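Local coordinates for protein omega transaminase (PDB 5LHA) that probably transfers amino groups between amines and keto compounds with a pyridoxal phosphate cofactor, here held in its aminated pyridoxamine form, at residues V65-N70 against I295-I300; A80-L85 against H334-A339; P286-L291 against G303-N308; L386-D391 against I430-P435. All blocks are in the same frame, centred on the assembly; numbering follows the deposited sequence.

All four contacts are buried, and they differ in what binds them. Contacts 3 and 4 are antiparallel strand pairs with backbone hydrogen-bond ladders. They belong to two different seven-stranded sheets and lie on opposite sides of the chain's centre. Contact 1 joins two loops through one tyrosine hydroxyl and a small apolar patch. Contact 2 packs two helices with no hydrogen bond between the segments. Contacts 1 and 2 touch each other, and both reach the second subunit. Contact 1 also meets contact 4, where Pro435 packs on Val65. Residues 295-300 lie in the connection between the two strands of contact 3.

Contact 1: residues V65-N70 against I295-I300; sequences VNIGHN and ITAGYI
Tyr299 reaches from the loop 295-300 to Ile67 and Gly68 of the loop 65-70. Tyr299 and Ala297 supply the larger share from their side. The Tyr299 CG stands anti to the carbonyl carbon (chi1 -75°), and this turns the ring toward Ile67 and Gly68. Beyond CB, the first ring atom to touch is CE1. It meets Ile67 CD1 at 3.9 Å, an oblique approach, and lies 3.8 Å from Gly68 O. CZ comes next, 3.5 Å from Gly68 O. At the tip, Tyr299 OH donates to Gly68 O over 2.5 Å, a short bond. The acceptor lies at the ring edge, and the hydroxyl lies in the carbonyl plane. The same OH accepts from Arg71 N, just past the loop, so the hydroxyl makes two hydrogen bonds, one given and one accepted.

Ala297 CB packs on Ile67, 3.6 Å from its CG1 and 3.8 Å from its CD1. The Ile67 chain thus touches both Ala297 and Tyr299. Val65 meets the backbone of Ala297, its CA 3.6 Å from Ala297 O. Both loops turn sharply here: Val65 to Gly68 is a type I turn, and Thr296 to Tyr299 a type I' turn.

A phenylalanine in place of Tyr299 would probably leave Gly68 O and Arg71 N without this hydroxyl and weaken the hold between the loops. Val344 and Ile347 of helix 335-350 pack on Ala297 and Ile67. Gly298 O accepts from His334 of the second subunit. The contact therefore combines one buried polar link with apolar packing, and ties the turn 296-299 to a loop beside the subunit interface.

Contact 2: residues A80-L85 against H334-A339; sequences AQLDEL and HPTACA
Helices 80-85 and 335-339 run roughly antiparallel, their axes at 150° and 9.1 Å apart at closest approach. Gln81 and Thr336 have the nearest CA atoms, at 5.7 Å. The first segment lies on helix 72-85, and the second begins the helix 335-350. His334 is the N-cap of the latter, and its ND1 accepts weak bonds from Thr336 N and Ala337 N.

Gln81, Pro335 and Thr336 make most of the contact. The Gln81 CG lies anti to the backbone N (chi1 -173°), and the chain then bends at chi2. Gln81 CB meets Ala339 CB at 3.7 Å. Its CG lies 3.6 Å from Pro335 O. The amide turns back on its own helix, where Gln81 NE2 donates to Leu85 O over 2.7 Å, nearly straight at 172°. Leu85 O lies in the amide plane, which fixes the rotation of the group. Gln81 OE1 accepts from Arg98, which also pairs with Glu84.

Pro335 presses on the same carbonyl, with its CB 3.3 Å from Leu85 O. Leu82 CD2 meets Thr336 OG1 at 3.5 Å. Leu82 also packs on Ile78 of the second subunit.

A leucine in place of Gln81 would probably leave Leu85 O and Arg98 without their amide partner, and the Leu85 carbonyl less firmly held. Between the two segments there is only packing, close to the subunit interface. Thr336 OG1 adds a polar tie to Ala86 O just past the first segment, and Gln81 OE1 one to Arg98 of helix 97-109.

Contact 3: residues P286-L291 against G303-N308; sequences PDILCL and GATLFN
Strands 288-291 and 303-308 pair antiparallel at 171°, with Leu289 opposite Leu306 and Leu291 opposite Ala304 as hydrogen-bonded pairs. Each of these pairs is held by two bonds. Leu306 N gives to Leu289 O over 2.9 Å, and Leu291 N to Ala304 O over 2.8 Å.

On one face Ile288 makes most of the touches. With CG2 anti to the backbone N and CG1 anti to the carbonyl carbon (chi1 -60°), its two branches part. CG2 meets Thr305 CG2 at 3.6 Å, and CG1 comes to Phe307 CD2 at 4.0 Å in an oblique approach. Cys290 lies on this face too, and Ala127 and Ala131 of helix 124-141 pack on it. Phe307 reaches Trp22 of the second subunit.

The two strands form a hairpin with a long connection, within the mixed seven-stranded sheet of the large domain of fold type I enzymes. Strand 303-308 is the antiparallel member characteristic of this fold. It lies between strands 115-121 and 288-291. The cofactor sits about 7 Å from the Cys290 side chain.

On the other face Leu291 CD1 touches Leu306 CD1 at 3.9 Å. Met115 and Val118 of the neighbouring strand pack against Leu306.

At the far end Asp287 and Asn308 lie side by side, their carboxylate and amide planes nearly perpendicular. Asn308 ND2 donates to Asp287 OD1 over 3.2 Å, on the anti side of the carboxylate. Asn308 OD1 caps Ile311 N of the next helix. Asp287 OD2 forms a salt bridge with Arg251 and accepts a hydrogen bond from Leu261 N.

Contact 4: residues L386-D391 against I430-P435; sequences LMIALD and IILSPP
Leu390 CD1 packs on the neighbouring strand, 3.4 Å from Ile430 O, 3.8 Å from Ile430 CB and 3.9 Å from Leu432 CG. Ile388 extends this face, its CG2 touching Leu432 CD1 at 4.0 Å. It gets there because CG2 is anti to the backbone N while CG1 is anti to the carbonyl carbon (chi1 -71°). On the other face Ala389 CB meets Ile431 CD1 at 3.7 Å. At the end of the ladder the Leu386 and Pro434 side chains cross at about a right angle, CD2 to CG 4.1 Å. Leu386 CD1 lies 3.6 Å from Pro435 O.

The backbones set this register. The strands run antiparallel, at 161°. Ile388 with Leu432 and Leu390 with Ile430 are hydrogen-bonded pairs, each with two bonds; the bond from Leu432 N to Ile388 O is 3.0 Å long and almost straight.

Further out, Leu364 and Leu368 of helix 353-368 cover Ile388 and Leu432. On the Ile431 face lies Trp63. Arg272 donates to both Leu386 O and Pro434 O, bridging the segments where strand pairing ends. The mixed sheet joins N-terminal strands such as 54-57 to C-terminal ones, consistent with the small domain of a fold type I enzyme. The Met387 side chain is about 8 Å from the bound cofactor. The chemistry is that of a sheet core: backbone bonds fix the pairing, aliphatic side chains pack on both faces, and a single arginine serves the carbonyls beyond the ladder.

Contact 1: residues V65-N70 against I295-I300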
loop_
_atom_site.group_PDB
_atom_site.type_symbol
_atom_site.label_atom_id
_atom_site.label_comp_id
_atom_site.label_asym_id
_atom_site.label_seq_id
_atom_site.Cartn_x
_atom_site.Cartn_y
_atom_site.Cartn_z
ATOM N N VAL A 65 -29.167 -12.565 19.647
ATOM C CA VAL A 65 -29.823 -13.408 20.645
ATOM C C VAL A 65 -31.114 -13.915 20.017
ATOM O O VAL A 65 -32.216 -13.554 20.442
ATOM C CB VAL A 65 -30.066 -12.636 21.957
ATOM C CG1 VAL A 65 -30.563 -13.567 23.058
ATOM C CG2 VAL A 65 -28.800 -11.930 22.396
ATOM N N ASN A 66 -30.972 -14.767 18.998
ATOM C CA ASN A 66 -32.063 -15.100 18.090
ATOM C C ASN A 66 -33.008 -16.153 18.645
ATOM O O ASN A 66 -34.126 -16.293 18.134
ATOM C CB ASN A 66 -31.497 -15.560 16.749
ATOM C CG ASN A 66 -30.782 -14.441 16.008
ATOM O OD1 ASN A 66 -30.700 -13.311 16.497
ATOM N ND2 ASN A 66 -30.264 -14.745 14.830
ATOM N N ILE A 67 -32.573 -16.926 19.643
ATOM C CA ILE A 67 -33.443 -17.886 20.310
ATOM C C ILE A 67 -34.001 -17.358 21.622
ATOM O O ILE A 67 -34.725 -18.091 22.312
ATOM C CB ILE A 67 -32.717 -19.218 20.559
ATOM C CG1 ILE A 67 -31.612 -19.020 21.602
ATOM C CG2 ILE A 67 -32.184 -19.765 19.243
ATOM C CD1 ILE A 67 -30.876 -20.284 21.976
ATOM N N GLY A 68 -33.646 -16.142 22.017
ATOM C CA GLY A 68 -34.082 -15.581 23.278
ATOM C C GLY A 68 -33.076 -15.790 24.398
ATOM O O GLY A 68 -32.214 -16.665 24.353
ATOM N N HIS A 69 -33.210 -14.979 25.439
ATOM C CA HIS A 69 -32.305 -15.099 26.570
ATOM C C HIS A 69 -32.677 -16.298 27.437
ATOM O O HIS A 69 -33.836 -16.722 27.490
ATOM C CB HIS A 69 -32.329 -13.835 27.434
ATOM C CG HIS A 69 -31.923 -12.589 26.714
ATOM N ND1 HIS A 69 -30.608 -12.195 26.600
ATOM C CD2 HIS A 69 -32.659 -11.622 26.117
ATOM C CE1 HIS A 69 -30.548 -11.055 25.931
ATOM N NE2 HIS A 69 -31.779 -10.685 25.630
ATOM N N ASN A 70 -31.665 -16.862 28.097
ATOM C CA ASN A 70 -31.859 -17.806 29.205
ATOM C C ASN A 70 -32.543 -19.109 28.771
ATOM O O ASN A 70 -33.365 -19.666 29.500
ATOM C CB ASN A 70 -32.627 -17.146 30.349
ATOM C CG ASN A 70 -32.239 -17.696 31.706
ATOM O OD1 ASN A 70 -31.184 -18.303 31.864
ATOM N ND2 ASN A 70 -33.081 -17.461 32.700
ATOM N N ILE A 295 -25.168 -17.839 15.472
ATOM C CA ILE A 295 -24.673 -19.213 15.399
ATOM C C ILE A 295 -24.611 -19.842 16.791
ATOM O O ILE A 295 -24.878 -21.039 16.961
ATOM C CB ILE A 295 -23.316 -19.261 14.666
ATOM C CG1 ILE A 295 -22.951 -20.715 14.325
ATOM C CG2 ILE A 295 -22.223 -18.531 15.444
ATOM C CD1 ILE A 295 -21.838 -20.865 13.294
ATOM N N THR A 296 -24.281 -19.045 17.806
ATOM C CA THR A 296 -24.387 -19.458 19.201
ATOM C C THR A 296 -25.458 -18.665 19.936
ATOM O O THR A 296 -25.536 -18.732 21.170
ATOM C CB THR A 296 -23.048 -19.321 19.930
ATOM O OG1 THR A 296 -22.539 -17.987 19.784
ATOM C CG2 THR A 296 -22.052 -20.321 19.387
ATOM N N ALA A 297 -26.274 -17.904 19.201
ATOM C CA ALA A 297 -27.299 -17.054 19.792
ATOM C C ALA A 297 -26.689 -16.109 20.814
ATOM O O ALA A 297 -27.327 -15.753 21.806
ATOM C CB ALA A 297 -28.422 -17.880 20.417
ATOM N N GLY A 298 -25.425 -15.747 20.594
ATOM C CA GLY A 298 -24.684 -14.869 21.470
ATOM C C GLY A 298 -24.206 -15.490 22.760
ATOM O O GLY A 298 -23.505 -14.818 23.524
ATOM N N TYR A 299 -24.547 -16.748 23.038
ATOM C CA TYR A 299 -24.257 -17.285 24.365
ATOM C C TYR A 299 -22.757 -17.427 24.589
ATOM O O TYR A 299 -22.265 -17.179 25.699
ATOM C CB TYR A 299 -24.967 -18.624 24.571
ATOM C CG TYR A 299 -26.452 -18.495 24.817
ATOM C CD1 TYR A 299 -27.299 -17.982 23.845
ATOM C CD2 TYR A 299 -27.007 -18.875 26.024
ATOM C CE1 TYR A 299 -28.660 -17.855 24.073
ATOM C CE2 TYR A 299 -28.367 -18.752 26.261
ATOM C CZ TYR A 299 -29.188 -18.243 25.279
ATOM O OH TYR A 299 -30.540 -18.123 25.517
ATOM N N ILE A 300 -22.017 -17.800 23.548
ATOM C CA ILE A 300 -20.566 -17.956 23.605
ATOM C C ILE A 300 -20.009 -17.408 22.299
ATOM O O ILE A 300 -20.585 -17.675 21.232
ATOM C CB ILE A 300 -20.140 -19.421 23.786
ATOM C CG1 ILE A 300 -20.885 -20.101 24.938
ATOM C CG2 ILE A 300 -18.636 -19.490 24.022
ATOM C CD1 ILE A 300 -20.470 -19.663 26.323
#

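Contact 2: residues A80-L85 against H334-A339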
loop_
_atom_site.group_PDB
_atom_site.type_symbol
_atom_site.label_atom_id
_atom_site.label_comp_id
_atom_site.label_asym_id
_atom_site.label_seq_id
_atom_site.Cartn_x
_atom_site.Cartn_y
_atom_site.Cartn_z
ATOM N N ALA A 80 -22.450 -29.008 30.442
ATOM C CA ALA A 80 -21.993 -30.357 30.126
ATOM C C ALA A 80 -20.580 -30.346 29.558
ATOM O O ALA A 80 -19.716 -31.110 29.998
ATOM C CB ALA A 80 -22.966 -31.025 29.154
ATOM N N GLN A 81 -20.319 -29.473 28.588
ATOM C CA GLN A 81 -19.007 -29.471 27.943
ATOM C C GLN A 81 -17.909 -28.974 28.882
ATOM O O GLN A 81 -16.768 -29.441 28.805
ATOM C CB GLN A 81 -19.038 -28.631 26.673
ATOM C CG GLN A 81 -17.757 -28.745 25.876
ATOM C CD GLN A 81 -17.431 -30.181 25.509
ATOM O OE1 GLN A 81 -18.310 -30.928 25.106
ATOM N NE2 GLN A 81 -16.164 -30.567 25.642
ATOM N N LEU A 82 -18.212 -27.985 29.728
ATOM C CA LEU A 82 -17.230 -27.518 30.705
ATOM C C LEU A 82 -16.754 -28.651 31.623
ATOM O O LEU A 82 -15.562 -28.734 31.952
ATOM C CB LEU A 82 -17.827 -26.369 31.528
ATOM C CG LEU A 82 -18.078 -24.998 30.887
ATOM C CD1 LEU A 82 -18.714 -24.068 31.906
ATOM C CD2 LEU A 82 -16.788 -24.377 30.377
ATOM N N ASP A 83 -17.675 -29.525 32.058
ATOM C CA ASP A 83 -17.308 -30.671 32.892
ATOM C C ASP A 83 -16.396 -31.644 32.156
ATOM O O ASP A 83 -15.576 -32.328 32.782
ATOM C CB ASP A 83 -18.558 -31.417 33.366
ATOM C CG ASP A 83 -19.326 -30.677 34.448
ATOM O OD1 ASP A 83 -18.738 -29.800 35.117
ATOM O OD2 ASP A 83 -20.522 -30.997 34.640
ATOM N N GLU A 84 -16.558 -31.762 30.844
ATOM C CA GLU A 84 -15.771 -32.700 30.060
ATOM C C GLU A 84 -14.456 -32.075 29.610
ATOM O O GLU A 84 -13.372 -32.523 29.998
ATOM C CB GLU A 84 -16.594 -33.157 28.855
ATOM C CG GLU A 84 -15.843 -34.018 27.870
ATOM C CD GLU A 84 -16.767 -34.585 26.830
ATOM O OE1 GLU A 84 -17.878 -35.009 27.215
ATOM O OE2 GLU A 84 -16.403 -34.582 25.633
ATOM N N LEU A 85 -14.539 -31.012 28.812
ATOM C CA LEU A 85 -13.347 -30.356 28.290
ATOM C C LEU A 85 -13.796 -28.969 27.846
ATOM O O LEU A 85 -14.372 -28.825 26.766
ATOM C CB LEU A 85 -12.737 -31.143 27.143
ATOM C CG LEU A 85 -11.459 -30.624 26.476
ATOM C CD1 LEU A 85 -10.243 -30.882 27.348
ATOM C CD2 LEU A 85 -11.296 -31.283 25.126
ATOM N N HIS A 334 -13.390 -23.788 19.667
ATOM C CA HIS A 334 -13.527 -23.839 21.113
ATOM C C HIS A 334 -14.606 -24.844 21.517
ATOM O O HIS A 334 -15.753 -24.732 21.058
ATOM C CB HIS A 334 -13.857 -22.435 21.635
ATOM C CG HIS A 334 -13.729 -22.283 23.121
ATOM N ND1 HIS A 334 -14.672 -22.765 24.003
ATOM C CD2 HIS A 334 -12.765 -21.708 23.880
ATOM C CE1 HIS A 334 -14.297 -22.493 25.240
ATOM N NE2 HIS A 334 -13.141 -21.854 25.193
ATOM N N PRO A 335 -14.279 -25.835 22.350
ATOM C CA PRO A 335 -15.259 -26.895 22.638
ATOM C C PRO A 335 -16.529 -26.365 23.266
ATOM O O PRO A 335 -17.623 -26.804 22.892
ATOM C CB PRO A 335 -14.491 -27.845 23.567
ATOM C CG PRO A 335 -13.051 -27.561 23.330
ATOM C CD PRO A 335 -12.939 -26.140 22.882
ATOM N N THR A 336 -16.425 -25.446 24.224
ATOM C CA THR A 336 -17.648 -24.926 24.818
ATOM C C THR A 336 -18.467 -24.171 23.777
ATOM O O THR A 336 -19.692 -24.343 23.696
ATOM C CB THR A 336 -17.323 -24.039 26.021
ATOM O OG1 THR A 336 -16.444 -24.748 26.902
ATOM C CG2 THR A 336 -18.602 -23.672 26.775
ATOM N N ALA A 337 -17.796 -23.385 22.926
ATOM C CA ALA A 337 -18.494 -22.646 21.879
ATOM C C ALA A 337 -19.219 -23.585 20.930
ATOM O O ALA A 337 -20.388 -23.370 20.598
ATOM C CB ALA A 337 -17.505 -21.768 21.110
ATOM N N CYS A 338 -18.550 -24.647 20.501
ATOM C CA CYS A 338 -19.179 -25.588 19.583
ATOM C C CYS A 338 -20.403 -26.235 20.223
ATOM O O CYS A 338 -21.492 -26.254 19.633
ATOM C CB CYS A 338 -18.159 -26.648 19.165
ATOM S SG CYS A 338 -16.795 -26.000 18.171
ATOM N N ALA A 339 -20.240 -26.740 21.455
ATOM C CA ALA A 339 -21.334 -27.364 22.194
ATOM C C ALA A 339 -22.565 -26.472 22.254
ATOM O O ALA A 339 -23.695 -26.938 22.049
ATOM C CB ALA A 339 -20.869 -27.723 23.610
#

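Contact 3: residues P286-L291 against G303-N308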
loop_
_atom_site.group_PDB
_atom_site.type_symbol
_atom_site.label_atom_id
_atom_site.label_comp_id
_atom_site.label_asym_id
_atom_site.label_seq_id
_atom_site.Cartn_x
_atom_site.Cartn_y
_atom_site.Cartn_z
ATOM N N PRO A 286 -22.978 -18.829 -2.980
ATOM C CA PRO A 286 -21.685 -18.141 -3.010
ATOM C C PRO A 286 -20.541 -19.136 -2.849
ATOM O O PRO A 286 -20.740 -20.319 -2.601
ATOM C CB PRO A 286 -21.769 -17.185 -1.820
ATOM C CG PRO A 286 -22.695 -17.871 -0.872
ATOM C CD PRO A 286 -23.696 -18.618 -1.713
ATOM N N ASP A 287 -19.319 -18.634 -3.021
ATOM C CA ASP A 287 -18.148 -19.485 -2.854
ATOM C C ASP A 287 -17.751 -19.629 -1.389
ATOM O O ASP A 287 -17.235 -20.682 -0.999
ATOM C CB ASP A 287 -16.962 -18.932 -3.665
ATOM C CG ASP A 287 -17.208 -18.957 -5.169
ATOM O OD1 ASP A 287 -17.083 -20.041 -5.774
ATOM O OD2 ASP A 287 -17.518 -17.899 -5.750
ATOM N N ILE A 288 -17.971 -18.592 -0.573
ATOM C CA ILE A 288 -17.569 -18.557 0.833
ATOM C C ILE A 288 -18.715 -17.997 1.671
ATOM O O ILE A 288 -19.413 -17.073 1.239
ATOM C CB ILE A 288 -16.294 -17.705 1.034
ATOM C CG1 ILE A 288 -15.130 -18.277 0.223
ATOM C CG2 ILE A 288 -15.929 -17.619 2.519
ATOM C CD1 ILE A 288 -13.907 -17.401 0.223
ATOM N N LEU A 289 -18.919 -18.572 2.862
ATOM C CA LEU A 289 -19.867 -18.069 3.856
ATOM C C LEU A 289 -19.120 -17.575 5.083
ATOM O O LEU A 289 -18.216 -18.261 5.570
ATOM C CB LEU A 289 -20.857 -19.146 4.296
ATOM C CG LEU A 289 -21.759 -19.731 3.221
ATOM C CD1 LEU A 289 -22.625 -20.831 3.833
ATOM C CD2 LEU A 289 -22.607 -18.626 2.601
ATOM N N CYS A 290 -19.498 -16.389 5.573
ATOM C CA CYS A 290 -19.032 -15.837 6.845
ATOM C C CYS A 290 -20.177 -15.820 7.859
ATOM O O CYS A 290 -21.216 -15.197 7.613
ATOM C CB CYS A 290 -18.470 -14.426 6.650
ATOM S SG CYS A 290 -17.073 -14.273 5.501
ATOM N N LEU A 291 -19.977 -16.481 9.006
ATOM C CA LEU A 291 -21.018 -16.625 10.023
ATOM C C LEU A 291 -20.528 -16.271 11.424
ATOM O O LEU A 291 -19.374 -16.518 11.788
ATOM C CB LEU A 291 -21.576 -18.050 10.065
ATOM C CG LEU A 291 -22.194 -18.599 8.789
ATOM C CD1 LEU A 291 -22.184 -20.113 8.845
ATOM C CD2 LEU A 291 -23.606 -18.060 8.638
ATOM N N GLY A 303 -17.295 -17.763 15.667
ATOM C CA GLY A 303 -17.418 -17.397 14.276
ATOM C C GLY A 303 -17.003 -18.571 13.411
ATOM O O GLY A 303 -16.347 -19.506 13.872
ATOM N N ALA A 304 -17.420 -18.526 12.148
ATOM C CA ALA A 304 -17.053 -19.585 11.217
ATOM C C ALA A 304 -16.999 -19.050 9.798
ATOM O O ALA A 304 -17.812 -18.207 9.408
ATOM C CB ALA A 304 -18.019 -20.777 11.284
ATOM N N THR A 305 -16.013 -19.532 9.048
ATOM C CA THR A 305 -15.907 -19.300 7.615
ATOM C C THR A 305 -15.946 -20.649 6.913
ATOM O O THR A 305 -15.108 -21.514 7.187
ATOM C CB THR A 305 -14.614 -18.563 7.290
ATOM O OG1 THR A 305 -14.482 -17.457 8.187
ATOM C CG2 THR A 305 -14.648 -18.031 5.846
ATOM N N LEU A 306 -16.916 -20.834 6.024
ATOM C CA LEU A 306 -17.050 -22.074 5.262
ATOM C C LEU A 306 -16.570 -21.852 3.839
ATOM O O LEU A 306 -16.790 -20.788 3.263
ATOM C CB LEU A 306 -18.495 -22.575 5.231
ATOM C CG LEU A 306 -19.044 -23.288 6.475
ATOM C CD1 LEU A 306 -19.264 -22.306 7.614
ATOM C CD2 LEU A 306 -20.330 -24.028 6.147
ATOM N N PHE A 307 -15.935 -22.875 3.274
ATOM C CA PHE A 307 -15.373 -22.833 1.932
ATOM C C PHE A 307 -15.936 -23.987 1.126
ATOM O O PHE A 307 -16.091 -25.098 1.639
ATOM C CB PHE A 307 -13.843 -22.901 1.976
ATOM C CG PHE A 307 -13.224 -21.841 2.853
ATOM C CD1 PHE A 307 -13.140 -22.011 4.224
ATOM C CD2 PHE A 307 -12.742 -20.665 2.295
ATOM C CE1 PHE A 307 -12.588 -21.024 5.033
ATOM C CE2 PHE A 307 -12.184 -19.673 3.100
ATOM C CZ PHE A 307 -12.105 -19.856 4.464
ATOM N N ASN A 308 -16.255 -23.719 -0.135
ATOM C CA ASN A 308 -16.857 -24.755 -0.954
ATOM C C ASN A 308 -15.785 -25.716 -1.471
ATOM O O ASN A 308 -14.584 -25.519 -1.265
ATOM C CB ASN A 308 -17.679 -24.121 -2.082
ATOM C CG ASN A 308 -16.847 -23.266 -3.031
ATOM O OD1 ASN A 308 -15.628 -23.209 -2.933
ATOM N ND2 ASN A 308 -17.519 -22.579 -3.943
#

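Contact 4: residues L386-D391 against I430-P435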
loop_
_atom_site.group_PDB
_atom_site.type_symbol
_atom_site.label_atom_id
_atom_site.label_comp_id
_atom_site.label_asym_id
_atom_site.label_seq_id
_atom_site.Cartn_x
_atom_site.Cartn_y
_atom_site.Cartn_z
ATOM N N LEU A 386 -36.792 -10.386 9.999
ATOM C CA LEU A 386 -36.768 -9.585 11.226
ATOM C C LEU A 386 -35.568 -8.647 11.300
ATOM O O LEU A 386 -34.990 -8.459 12.378
ATOM C CB LEU A 386 -36.820 -10.480 12.460
ATOM C CG LEU A 386 -38.216 -11.047 12.705
ATOM C CD1 LEU A 386 -38.195 -12.130 13.779
ATOM C CD2 LEU A 386 -39.176 -9.916 13.067
ATOM N N MET A 387 -35.179 -8.050 10.174
ATOM C CA MET A 387 -34.330 -6.863 10.142
ATOM C C MET A 387 -35.078 -5.762 9.400
ATOM O O MET A 387 -35.525 -5.963 8.265
ATOM C CB MET A 387 -32.970 -7.137 9.491
ATOM C CG MET A 387 -33.009 -7.799 8.128
ATOM S SD MET A 387 -31.460 -8.643 7.749
ATOM C CE MET A 387 -30.259 -7.330 7.863
ATOM N N ILE A 388 -35.258 -4.624 10.066
ATOM C CA ILE A 388 -36.047 -3.513 9.554
ATOM C C ILE A 388 -35.334 -2.223 9.929
ATOM O O ILE A 388 -34.670 -2.143 10.966
ATOM C CB ILE A 388 -37.492 -3.537 10.110
ATOM C CG1 ILE A 388 -38.287 -4.695 9.502
ATOM C CG2 ILE A 388 -38.208 -2.217 9.855
ATOM C CD1 ILE A 388 -39.541 -5.034 10.267
ATOM N N ALA A 389 -35.430 -1.220 9.059
ATOM C CA ALA A 389 -34.895 0.101 9.360
ATOM C C ALA A 389 -35.926 1.169 9.036
ATOM O O ALA A 389 -36.599 1.112 8.001
ATOM C CB ALA A 389 -33.610 0.387 8.584
ATOM N N LEU A 390 -36.040 2.142 9.931
ATOM C CA LEU A 390 -36.836 3.337 9.702
ATOM C C LEU A 390 -35.874 4.452 9.320
ATOM O O LEU A 390 -34.968 4.783 10.088
ATOM C CB LEU A 390 -37.645 3.699 10.949
ATOM C CG LEU A 390 -38.600 2.630 11.507
ATOM C CD1 LEU A 390 -37.902 1.803 12.577
ATOM C CD2 LEU A 390 -39.876 3.254 12.072
ATOM N N ASP A 391 -36.029 4.992 8.124
ATOM C CA ASP A 391 -35.089 5.982 7.607
ATOM C C ASP A 391 -35.630 7.393 7.856
ATOM O O ASP A 391 -36.591 7.828 7.212
ATOM C CB ASP A 391 -34.813 5.727 6.128
ATOM C CG ASP A 391 -33.521 6.357 5.677
ATOM O OD1 ASP A 391 -33.237 7.501 6.106
ATOM O OD2 ASP A 391 -32.770 5.683 4.933
ATOM N N ILE A 430 -33.430 4.057 12.591
ATOM C CA ILE A 430 -33.751 3.205 13.734
ATOM C C ILE A 430 -33.764 1.761 13.252
ATOM O O ILE A 430 -34.504 1.414 12.323
ATOM C CB ILE A 430 -35.103 3.574 14.366
ATOM C CG1 ILE A 430 -35.230 5.074 14.639
ATOM C CG2 ILE A 430 -35.302 2.799 15.660
ATOM C CD1 ILE A 430 -34.480 5.544 15.869
ATOM N N ILE A 431 -32.943 0.917 13.876
ATOM C CA ILE A 431 -32.851 -0.496 13.526
ATOM C C ILE A 431 -33.723 -1.306 14.481
ATOM O O ILE A 431 -33.636 -1.146 15.705
ATOM C CB ILE A 431 -31.394 -0.995 13.562
ATOM C CG1 ILE A 431 -30.511 -0.210 12.587
ATOM C CG2 ILE A 431 -31.329 -2.489 13.301
ATOM C CD1 ILE A 431 -31.115 0.007 11.225
ATOM N N LEU A 432 -34.545 -2.189 13.914
ATOM C CA LEU A 432 -35.312 -3.195 14.639
ATOM C C LEU A 432 -34.717 -4.560 14.309
ATOM O O LEU A 432 -34.642 -4.927 13.138
ATOM C CB LEU A 432 -36.784 -3.145 14.228
ATOM C CG LEU A 432 -37.432 -1.759 14.134
ATOM C CD1 LEU A 432 -38.915 -1.848 13.803
ATOM C CD2 LEU A 432 -37.212 -0.951 15.399
ATOM N N SER A 433 -34.288 -5.307 15.329
ATOM C CA SER A 433 -33.725 -6.637 15.071
ATOM C C SER A 433 -33.955 -7.582 16.250
ATOM O O SER A 433 -32.999 -8.044 16.889
ATOM C CB SER A 433 -32.237 -6.536 14.739
ATOM O OG SER A 433 -31.485 -6.079 15.844
ATOM N N PRO A 434 -35.209 -7.906 16.548
ATOM C CA PRO A 434 -35.524 -8.661 17.758
ATOM C C PRO A 434 -35.192 -10.133 17.595
ATOM O O PRO A 434 -34.829 -10.573 16.491
ATOM C CB PRO A 434 -37.037 -8.449 17.896
ATOM C CG PRO A 434 -37.498 -8.371 16.482
ATOM C CD PRO A 434 -36.416 -7.630 15.746
ATOM N N PRO A 435 -35.306 -10.928 18.669
ATOM C CA PRO A 435 -35.124 -12.379 18.526
ATOM C C PRO A 435 -36.085 -12.949 17.496
ATOM O O PRO A 435 -37.170 -12.415 17.259
ATOM C CB PRO A 435 -35.412 -12.918 19.931
ATOM C CG PRO A 435 -35.060 -11.772 20.852
ATOM C CD PRO A 435 -35.425 -10.519 20.085
#